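PDB 5GN1: ATP-dependent helicase FUN30, which remodels nucleosomes at the expense of ATP hydrolysis, supporting heterochromatin organization and the resection of DNA ends at double-strand breaks. Local coordinates for residues S111-Y121 with L176-I187. Numbering follows the deposited sequence.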
loop_
_atom_site.group_PDB
_atom_site.type_symbol
_atom_site.label_atom_id
_atom_site.label_comp_id
_atom_site.label_asym_id
_atom_site.label_seq_id
_atom_site.Cartn_x
_atom_site.Cartn_y
_atom_site.Cartn_z
ATOM N N SER A 111 -3.030 -0.964 -8.362
ATOM C CA SER A 111 -1.708 -1.395 -8.809
ATOM C C SER A 111 -0.916 -2.126 -7.720
ATOM O O SER A 111 0.091 -2.769 -8.036
ATOM C CB SER A 111 -0.891 -0.186 -9.271
ATOM O OG SER A 111 -1.609 0.620 -10.195
ATOM N N LEU A 112 -1.321 -2.013 -6.451
ATOM C CA LEU A 112 -0.590 -2.579 -5.316
ATOM C C LEU A 112 -1.156 -3.907 -4.837
ATOM O O LEU A 112 -0.413 -4.890 -4.724
ATOM C CB LEU A 112 -0.579 -1.582 -4.146
ATOM C CG LEU A 112 0.089 -0.266 -4.500
ATOM C CD1 LEU A 112 0.030 0.745 -3.340
ATOM C CD2 LEU A 112 1.522 -0.538 -4.958
ATOM N N HIS A 113 -2.453 -3.953 -4.510
ATOM C CA HIS A 113 -3.008 -5.134 -3.866
ATOM C C HIS A 113 -4.534 -5.141 -3.856
ATOM O O HIS A 113 -5.161 -4.148 -3.459
ATOM C CB HIS A 113 -2.490 -5.238 -2.426
ATOM C CG HIS A 113 -2.438 -6.642 -1.929
ATOM N ND1 HIS A 113 -3.571 -7.394 -1.723
ATOM C CD2 HIS A 113 -1.389 -7.443 -1.627
ATOM C CE1 HIS A 113 -3.226 -8.601 -1.313
ATOM N NE2 HIS A 113 -1.907 -8.658 -1.256
ATOM N N PRO A 114 -5.160 -6.241 -4.294
ATOM C CA PRO A 114 -6.632 -6.339 -4.230
ATOM C C PRO A 114 -7.209 -6.133 -2.851
ATOM O O PRO A 114 -8.340 -5.640 -2.732
ATOM C CB PRO A 114 -6.909 -7.767 -4.718
ATOM C CG PRO A 114 -5.761 -8.078 -5.640
ATOM C CD PRO A 114 -4.557 -7.340 -5.070
ATOM N N LEU A 115 -6.490 -6.521 -1.795
ATOM C CA LEU A 115 -7.090 -6.428 -0.468
ATOM C C LEU A 115 -7.141 -5.006 0.055
ATOM O O LEU A 115 -7.538 -4.810 1.200
ATOM C CB LEU A 115 -6.336 -7.312 0.534
ATOM C CG LEU A 115 -6.351 -8.816 0.219
ATOM C CD1 LEU A 115 -5.679 -9.613 1.351
ATOM C CD2 LEU A 115 -7.771 -9.315 -0.060
ATOM N N LEU A 116 -6.725 -4.026 -0.744
ATOM C CA LEU A 116 -6.957 -2.620 -0.456
ATOM C C LEU A 116 -8.351 -2.178 -0.879
ATOM O O LEU A 116 -8.650 -0.980 -0.840
ATOM C CB LEU A 116 -5.909 -1.754 -1.165
ATOM C CG LEU A 116 -4.453 -1.982 -0.753
ATOM C CD1 LEU A 116 -3.520 -1.233 -1.712
ATOM C CD2 LEU A 116 -4.242 -1.575 0.710
ATOM N N PHE A 117 -9.181 -3.130 -1.292
ATOM C CA PHE A 117 -10.536 -2.883 -1.770
ATOM C C PHE A 117 -11.461 -3.890 -1.113
ATOM O O PHE A 117 -11.028 -4.941 -0.640
ATOM C CB PHE A 117 -10.648 -3.025 -3.300
ATOM C CG PHE A 117 -9.838 -2.022 -4.062
ATOM C CD1 PHE A 117 -8.480 -2.219 -4.258
ATOM C CD2 PHE A 117 -10.432 -0.886 -4.589
ATOM C CE1 PHE A 117 -7.721 -1.298 -4.948
ATOM C CE2 PHE A 117 -9.677 0.043 -5.287
ATOM C CZ PHE A 117 -8.324 -0.165 -5.471
ATOM N N ARG A 118 -12.749 -3.570 -1.095
ATOM C CA ARG A 118 -13.756 -4.499 -0.616
ATOM C C ARG A 118 -14.402 -5.141 -1.842
ATOM O O ARG A 118 -15.150 -4.478 -2.571
ATOM C CB ARG A 118 -14.825 -3.793 0.225
ATOM C CG ARG A 118 -15.867 -4.752 0.824
ATOM C CD ARG A 118 -16.798 -4.052 1.842
ATOM N NE ARG A 118 -17.708 -3.092 1.221
ATOM C CZ ARG A 118 -18.886 -3.408 0.677
ATOM N NH1 ARG A 118 -19.302 -4.669 0.662
ATOM N NH2 ARG A 118 -19.650 -2.458 0.146
ATOM N N ASN A 119 -14.051 -6.398 -2.102
ATOM C CA ASN A 119 -14.736 -7.316 -3.013
ATOM C C ASN A 119 -15.052 -8.711 -2.519
ATOM O O ASN A 119 -16.085 -9.281 -2.871
ATOM C CB ASN A 119 -13.763 -7.534 -4.181
ATOM C CG ASN A 119 -13.595 -6.315 -5.044
ATOM O OD1 ASN A 119 -14.469 -5.961 -5.847
ATOM N ND2 ASN A 119 -12.459 -5.660 -4.896
ATOM N N ILE A 120 -14.195 -9.244 -1.646
ATOM C CA ILE A 120 -14.450 -10.566 -1.087
ATOM C C ILE A 120 -15.588 -10.404 -0.090
ATOM O O ILE A 120 -16.557 -11.177 -0.087
ATOM C CB ILE A 120 -13.179 -11.128 -0.427
ATOM C CG1 ILE A 120 -12.115 -11.383 -1.509
ATOM C CG2 ILE A 120 -13.482 -12.383 0.371
ATOM C CD1 ILE A 120 -10.752 -11.733 -0.941
ATOM N N TYR A 121 -15.501 -9.376 0.756
ATOM C CA TYR A 121 -16.536 -9.090 1.748
ATOM C C TYR A 121 -17.642 -8.253 1.094
ATOM O O TYR A 121 -17.819 -7.067 1.368
ATOM C CB TYR A 121 -15.925 -8.384 2.953
ATOM C CG TYR A 121 -14.972 -9.223 3.781
ATOM C CD1 TYR A 121 -13.620 -9.308 3.456
ATOM C CD2 TYR A 121 -15.422 -9.929 4.891
ATOM C CE1 TYR A 121 -12.743 -10.066 4.208
ATOM C CE2 TYR A 121 -14.553 -10.695 5.651
ATOM C CZ TYR A 121 -13.207 -10.761 5.300
ATOM O OH TYR A 121 -12.321 -11.515 6.044
ATOM N N LEU A 176 -10.143 -14.398 6.438
ATOM C CA LEU A 176 -9.466 -14.959 5.277
ATOM C C LEU A 176 -8.510 -16.060 5.724
ATOM O O LEU A 176 -7.774 -15.900 6.701
ATOM C CB LEU A 176 -8.712 -13.863 4.527
ATOM C CG LEU A 176 -9.548 -12.654 4.103
ATOM C CD1 LEU A 176 -8.663 -11.598 3.444
ATOM C CD2 LEU A 176 -10.688 -13.070 3.166
ATOM N N HIS A 177 -8.526 -17.196 5.011
ATOM C CA HIS A 177 -7.630 -18.290 5.372
ATOM C C HIS A 177 -7.183 -19.073 4.149
ATOM O O HIS A 177 -6.875 -20.265 4.252
ATOM C CB HIS A 177 -8.285 -19.227 6.403
ATOM C CG HIS A 177 -9.550 -19.867 5.923
ATOM N ND1 HIS A 177 -10.793 -19.318 6.148
ATOM C CD2 HIS A 177 -9.761 -21.006 5.224
ATOM C CE1 HIS A 177 -11.718 -20.095 5.612
ATOM N NE2 HIS A 177 -11.118 -21.125 5.040
ATOM N N ASN A 178 -7.111 -18.416 2.998
ATOM C CA ASN A 178 -6.651 -19.048 1.780
ATOM C C ASN A 178 -5.520 -18.247 1.145
ATOM O O ASN A 178 -5.413 -18.165 -0.076
ATOM C CB ASN A 178 -7.803 -19.221 0.799
ATOM C CG ASN A 178 -7.674 -20.474 -0.011
ATOM O OD1 ASN A 178 -8.126 -21.537 0.411
ATOM N ND2 ASN A 178 -7.042 -20.372 -1.177
ATOM N N ASP A 179 -4.656 -17.638 1.966
ATOM C CA ASP A 179 -3.466 -16.945 1.467
ATOM C C ASP A 179 -3.812 -15.844 0.466
ATOM O O ASP A 179 -3.041 -15.567 -0.457
ATOM C CB ASP A 179 -2.475 -17.931 0.841
ATOM C CG ASP A 179 -1.652 -18.657 1.871
ATOM O OD1 ASP A 179 -1.916 -18.485 3.073
ATOM O OD2 ASP A 179 -0.738 -19.405 1.475
ATOM N N GLU A 180 -4.962 -15.187 0.652
ATOM C CA GLU A 180 -5.374 -14.143 -0.280
ATOM C C GLU A 180 -4.407 -12.960 -0.275
ATOM O O GLU A 180 -4.301 -12.241 -1.273
ATOM C CB GLU A 180 -6.795 -13.670 0.059
ATOM C CG GLU A 180 -7.907 -14.688 -0.221
ATOM C CD GLU A 180 -8.212 -15.613 0.954
ATOM O OE1 GLU A 180 -7.349 -15.793 1.848
ATOM O OE2 GLU A 180 -9.338 -16.159 0.984
ATOM N N TRP A 181 -3.698 -12.742 0.834
ATOM C CA TRP A 181 -2.709 -11.669 0.903
ATOM C C TRP A 181 -1.512 -11.912 -0.009
ATOM O O TRP A 181 -0.785 -10.957 -0.306
ATOM C CB TRP A 181 -2.240 -11.482 2.342
ATOM C CG TRP A 181 -1.890 -12.763 3.037
ATOM C CD1 TRP A 181 -0.651 -13.344 3.123
ATOM C CD2 TRP A 181 -2.786 -13.616 3.761
ATOM N NE1 TRP A 181 -0.723 -14.507 3.859
ATOM C CE2 TRP A 181 -2.025 -14.705 4.250
ATOM C CE3 TRP A 181 -4.164 -13.577 4.027
ATOM C CZ2 TRP A 181 -2.599 -15.747 5.008
ATOM C CZ3 TRP A 181 -4.734 -14.609 4.772
ATOM C CH2 TRP A 181 -3.948 -15.680 5.259
ATOM N N MET A 182 -1.285 -13.154 -0.458
ATOM C CA MET A 182 -0.229 -13.430 -1.431
ATOM C C MET A 182 -0.634 -13.099 -2.861
ATOM O O MET A 182 0.248 -13.015 -3.723
ATOM C CB MET A 182 0.201 -14.906 -1.383
ATOM C CG MET A 182 0.528 -15.418 -0.005
ATOM S SD MET A 182 1.893 -14.489 0.709
ATOM C CE MET A 182 3.283 -15.112 -0.239
ATOM N N GLN A 183 -1.927 -12.906 -3.141
ATOM C CA GLN A 183 -2.409 -12.800 -4.523
ATOM C C GLN A 183 -2.359 -11.351 -5.005
ATOM O O GLN A 183 -3.360 -10.629 -5.043
ATOM C CB GLN A 183 -3.810 -13.372 -4.646
ATOM C CG GLN A 183 -3.885 -14.862 -4.400
ATOM C CD GLN A 183 -5.313 -15.358 -4.502
ATOM O OE1 GLN A 183 -5.946 -15.253 -5.556
ATOM N NE2 GLN A 183 -5.833 -15.891 -3.406
ATOM N N SER A 184 -1.165 -10.943 -5.423
ATOM C CA SER A 184 -0.931 -9.653 -6.050
ATOM C C SER A 184 0.321 -9.777 -6.900
ATOM O O SER A 184 1.249 -10.497 -6.536
ATOM C CB SER A 184 -0.756 -8.543 -5.009
ATOM O OG SER A 184 -0.109 -7.415 -5.564
ATOM N N GLY A 185 0.344 -9.066 -8.033
ATOM C CA GLY A 185 1.531 -9.082 -8.875
ATOM C C GLY A 185 2.745 -8.470 -8.200
ATOM O O GLY A 185 3.884 -8.872 -8.462
ATOM N N LYS A 186 2.534 -7.491 -7.324
ATOM C CA LYS A 186 3.682 -6.945 -6.613
ATOM C C LYS A 186 4.203 -7.914 -5.562
ATOM O O LYS A 186 5.398 -7.886 -5.244
ATOM C CB LYS A 186 3.341 -5.601 -5.975
ATOM C CG LYS A 186 3.280 -4.474 -6.962
ATOM C CD LYS A 186 3.945 -3.232 -6.408
ATOM C CE LYS A 186 3.847 -2.136 -7.428
ATOM N NZ LYS A 186 4.272 -0.804 -6.936
ATOM N N ILE A 187 3.340 -8.769 -5.010
ATOM C CA ILE A 187 3.825 -9.754 -4.043
ATOM C C ILE A 187 4.598 -10.847 -4.761
ATOM O O ILE A 187 5.639 -11.304 -4.278
ATOM C CB ILE A 187 2.666 -10.324 -3.202
ATOM C CG1 ILE A 187 1.938 -9.191 -2.463
ATOM C CG2 ILE A 187 3.180 -11.375 -2.201
ATOM C CD1 ILE A 187 2.824 -8.312 -1.575
#
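S184 packs its CB over the H113 ring where the loop between helices 100-110 and 123-133 meets the chain that leads into helix 185-200, in the C-terminal RecA-like lobe of this SNF2-family ATPase. It is a worked example of an imidazole that reaches across to another segment with one nitrogen and bonds within its own loop through the other. H113 NE2 gives its proton to W181 O at 2.7 Å; the bond lies in the ring plane and is nearly straight at the hydrogen (166°), although the nitrogen stands well above the plane of the carbonyl. Also in the ring plane, H113 ND1 accepts from L115 N of its own segment at 3.0 Å, so two in-plane bonds fix the imidazole's rotation and place the proton on NE2. S184 CB lies over one face, a CH-pi contact 3.9 Å from the H113 ring centroid. With an alanine here in place of H113, W181 O and L115 N would probably lose these partners, and S184 CB the ring face it covers.

S184 OG donates to L112 O (2.7 Å) and, from the N-cap position of helix 185-200, accepts from K186 N; with OG anti to the backbone N (chi1 161°), the hydroxyl reaches L112 O. Further along, L115 CD1 rests on W181 CA at 3.6 Å, and L176 fits among L115, I120 and Y121.

Outside this shell, helix 212-224 touches both segments: I217 lies against H113, and T224 OG1 is bonded to W181 NE1. K186 runs its aliphatic chain past L112 to a salt bridge with E316, its NZ passing 3.4 Å from L112 CD2.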